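Local coordinates for beta-amyloid-like protein (Caenorhabditis elegans, PDB 3K66) that is a worm homolog of the human amyloid precursor protein whose E2 domain carries a heparin-binding site, and probably acts in cell adhesion and neuronal development, at residues 175-178 and 179-183. Sequence-based numbering, arbitrary orientation.
Sequences LRIN and GTLAM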
ATOM      1  N   LEU A 175      14.707 -14.300   7.192  1.00 53.33           N
ATOM      2  CA  LEU A 175      15.764 -15.156   6.652  1.00 53.01           C
ATOM      3  C   LEU A 175      16.826 -14.347   5.910  1.00 53.30           C
ATOM      4  O   LEU A 175      18.012 -14.408   6.268  1.00 54.21           O
ATOM      5  CB  LEU A 175      15.183 -16.235   5.737  1.00 51.72           C
ATOM      6  CG  LEU A 175      14.624 -17.446   6.489  1.00 52.04           C
ATOM      7  CD1 LEU A 175      14.049 -18.449   5.494  1.00 53.54           C
ATOM      8  CD2 LEU A 175      15.713 -18.086   7.329  1.00 48.87           C
ATOM      9  N   ARG A 176      16.427 -13.587   4.892  1.00 50.64           N
ATOM     10  CA  ARG A 176      17.401 -12.776   4.166  1.00 51.63           C
ATOM     11  C   ARG A 176      18.209 -11.893   5.158  1.00 52.12           C
ATOM     12  O   ARG A 176      19.446 -11.860   5.114  1.00 52.72           O
ATOM     13  CB  ARG A 176      16.721 -11.897   3.091  1.00 52.83           C
ATOM     14  CG  ARG A 176      16.242 -12.645   1.855  1.00 52.44           C
ATOM     15  CD  ARG A 176      15.638 -11.699   0.841  1.00 53.67           C
ATOM     16  NE  ARG A 176      14.401 -11.111   1.335  1.00 57.92           N
ATOM     17  CZ  ARG A 176      13.183 -11.563   1.051  1.00 59.82           C
ATOM     18  NH1 ARG A 176      13.017 -12.615   0.257  1.00 61.49           N
ATOM     19  NH2 ARG A 176      12.123 -10.972   1.592  1.00 64.41           N
ATOM     20  N   ILE A 177      17.536 -11.199   6.073  1.00 52.40           N
ATOM     21  CA  ILE A 177      18.283 -10.356   7.030  1.00 50.53           C
ATOM     22  C   ILE A 177      19.247 -11.192   7.878  1.00 52.41           C
ATOM     23  O   ILE A 177      20.389 -10.796   8.105  1.00 51.85           O
ATOM     24  CB  ILE A 177      17.348  -9.513   7.971  1.00 48.18           C
ATOM     25  CG1 ILE A 177      16.592  -8.477   7.134  1.00 47.19           C
ATOM     26  CG2 ILE A 177      18.172  -8.742   9.010  1.00 46.64           C
ATOM     27  CD1 ILE A 177      15.615  -7.630   7.909  1.00 42.72           C
ATOM     28  N   ASN A 178      18.817 -12.344   8.370  1.00 49.87           N
ATOM     29  CA  ASN A 178      19.770 -13.125   9.144  1.00 51.19           C
ATOM     30  C   ASN A 178      20.914 -13.564   8.238  1.00 54.64           C
ATOM     31  O   ASN A 178      22.086 -13.338   8.546  1.00 55.55           O
ATOM     32  CB  ASN A 178      19.101 -14.315   9.829  1.00 49.23           C
ATOM     33  CG  ASN A 178      18.457 -13.909  11.145  1.00 48.51           C
ATOM     34  OD1 ASN A 178      17.448 -14.457  11.550  1.00 48.09           O
ATOM     35  ND2 ASN A 178      19.056 -12.922  11.820  1.00 44.93           N
ATOM     36  N   GLY A 179      20.571 -14.149   7.098  1.00 56.53           N
ATOM     37  CA  GLY A 179      21.594 -14.564   6.168  1.00 55.72           C
ATOM     38  C   GLY A 179      22.568 -13.427   5.918  1.00 56.86           C
ATOM     39  O   GLY A 179      23.782 -13.609   5.907  1.00 55.88           O
ATOM     40  N   THR A 180      22.046 -12.223   5.743  1.00 54.31           N
ATOM     41  CA  THR A 180      22.931 -11.103   5.476  1.00 53.81           C
ATOM     42  C   THR A 180      23.871 -10.817   6.656  1.00 56.24           C
ATOM     43  O   THR A 180      25.020 -10.422   6.457  1.00 56.39           O
ATOM     44  CB  THR A 180      22.116  -9.878   5.087  1.00 52.70           C
ATOM     45  OG1 THR A 180      21.193 -10.247   4.054  1.00 50.90           O
ATOM     46  CG2 THR A 180      23.016  -8.788   4.552  1.00 49.16           C
ATOM     47  N   LEU A 181      23.393 -11.043   7.879  1.00 58.70           N
ATOM     48  CA  LEU A 181      24.210 -10.857   9.082  1.00 56.79           C
ATOM     49  C   LEU A 181      25.260 -11.985   9.129  1.00 58.83           C
ATOM     50  O   LEU A 181      26.409 -11.778   9.550  1.00 58.09           O
ATOM     51  CB  LEU A 181      23.323 -10.882  10.338  1.00 52.64           C
ATOM     52  CG  LEU A 181      22.470  -9.618  10.543  1.00 53.53           C
ATOM     53  CD1 LEU A 181      21.111  -9.947  11.166  1.00 48.10           C
ATOM     54  CD2 LEU A 181      23.226  -8.656  11.431  1.00 50.49           C
ATOM     55  N   ALA A 182      24.868 -13.176   8.691  1.00 58.28           N
ATOM     56  CA  ALA A 182      25.798 -14.293   8.685  1.00 59.99           C
ATOM     57  C   ALA A 182      27.056 -13.946   7.872  1.00 61.71           C
ATOM     58  O   ALA A 182      28.153 -14.422   8.162  1.00 62.39           O
ATOM     59  CB  ALA A 182      25.122 -15.551   8.120  1.00 60.80           C
ATOM     60  N   MET A 183      26.903 -13.110   6.857  1.00 62.28           N
ATOM     61  CA  MET A 183      28.045 -12.752   6.052  1.00 62.41           C
ATOM     62  C   MET A 183      29.177 -12.159   6.869  1.00 63.65           C
ATOM     63  O   MET A 183      30.295 -12.062   6.383  1.00 64.84           O
ATOM     64  CB  MET A 183      27.626 -11.805   4.925  1.00 60.77           C
ATOM     65  CG  MET A 183      26.949 -12.548   3.786  1.00 61.36           C
ATOM     66  SD  MET A 183      26.198 -11.497   2.548  1.00 60.37           S
ATOM     67  CE  MET A 183      24.993 -12.630   1.766  1.00 59.92           C
TER
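Four successive i to i+4 backbone hydrogen bonds join residues 175-178 to residues 179-182, which identifies the junction as an uninterrupted turn of alpha-helix near the C-terminal end of helix 163-182. Gly179 N donates to Leu175 O at 2.7 Å with an N-H...O angle of 170°, and Thr180 N reaches Arg176 O at 2.7 Å. The series continues with Leu181 N to Ile177 O, 3.0 Å, and Ala182 N to Asn178 O, 2.8 Å. Past this point the pattern weakens: Met183 N makes weak bonds to the carbonyls of both Gly179 and Thr180.

Among the side chains, Thr180 makes the polar contact. Its chi1 of -50° swings OG1 away from the residue's own carbonyl carbon and back toward the preceding turn, where the hydroxyl donates to Arg176 O at 2.6 Å. It arrives from above the carbonyl plane, 45° out of it, and the Thr180 amide is the second donor to the same oxygen.

The apolar contact runs one residue further on. The side chains of Ile177 and Leu181, one helical turn apart, run alongside each other in the same direction, CG2 of Ile177 meeting CD1 of Leu181 at 3.8 Å. Leu181 CD1 also lies 3.7 Å from Asn178 ND2. Trp202 of helix 195-209 touches all three of these side chains, while Tyr133 of helix 123-154 packs on Thr180 and Arg176. The guanidinium of Arg176 turns to Glu137, forming a salt bridge through NE.

Two donors from one residue thus grip Arg176 O, so the buried threonine hydroxyl is satisfied within its own helix, and the apolar Ile177-Leu181 pair packs against Trp202, joining helix 163-182 to helix 195-209 within the E2 domain.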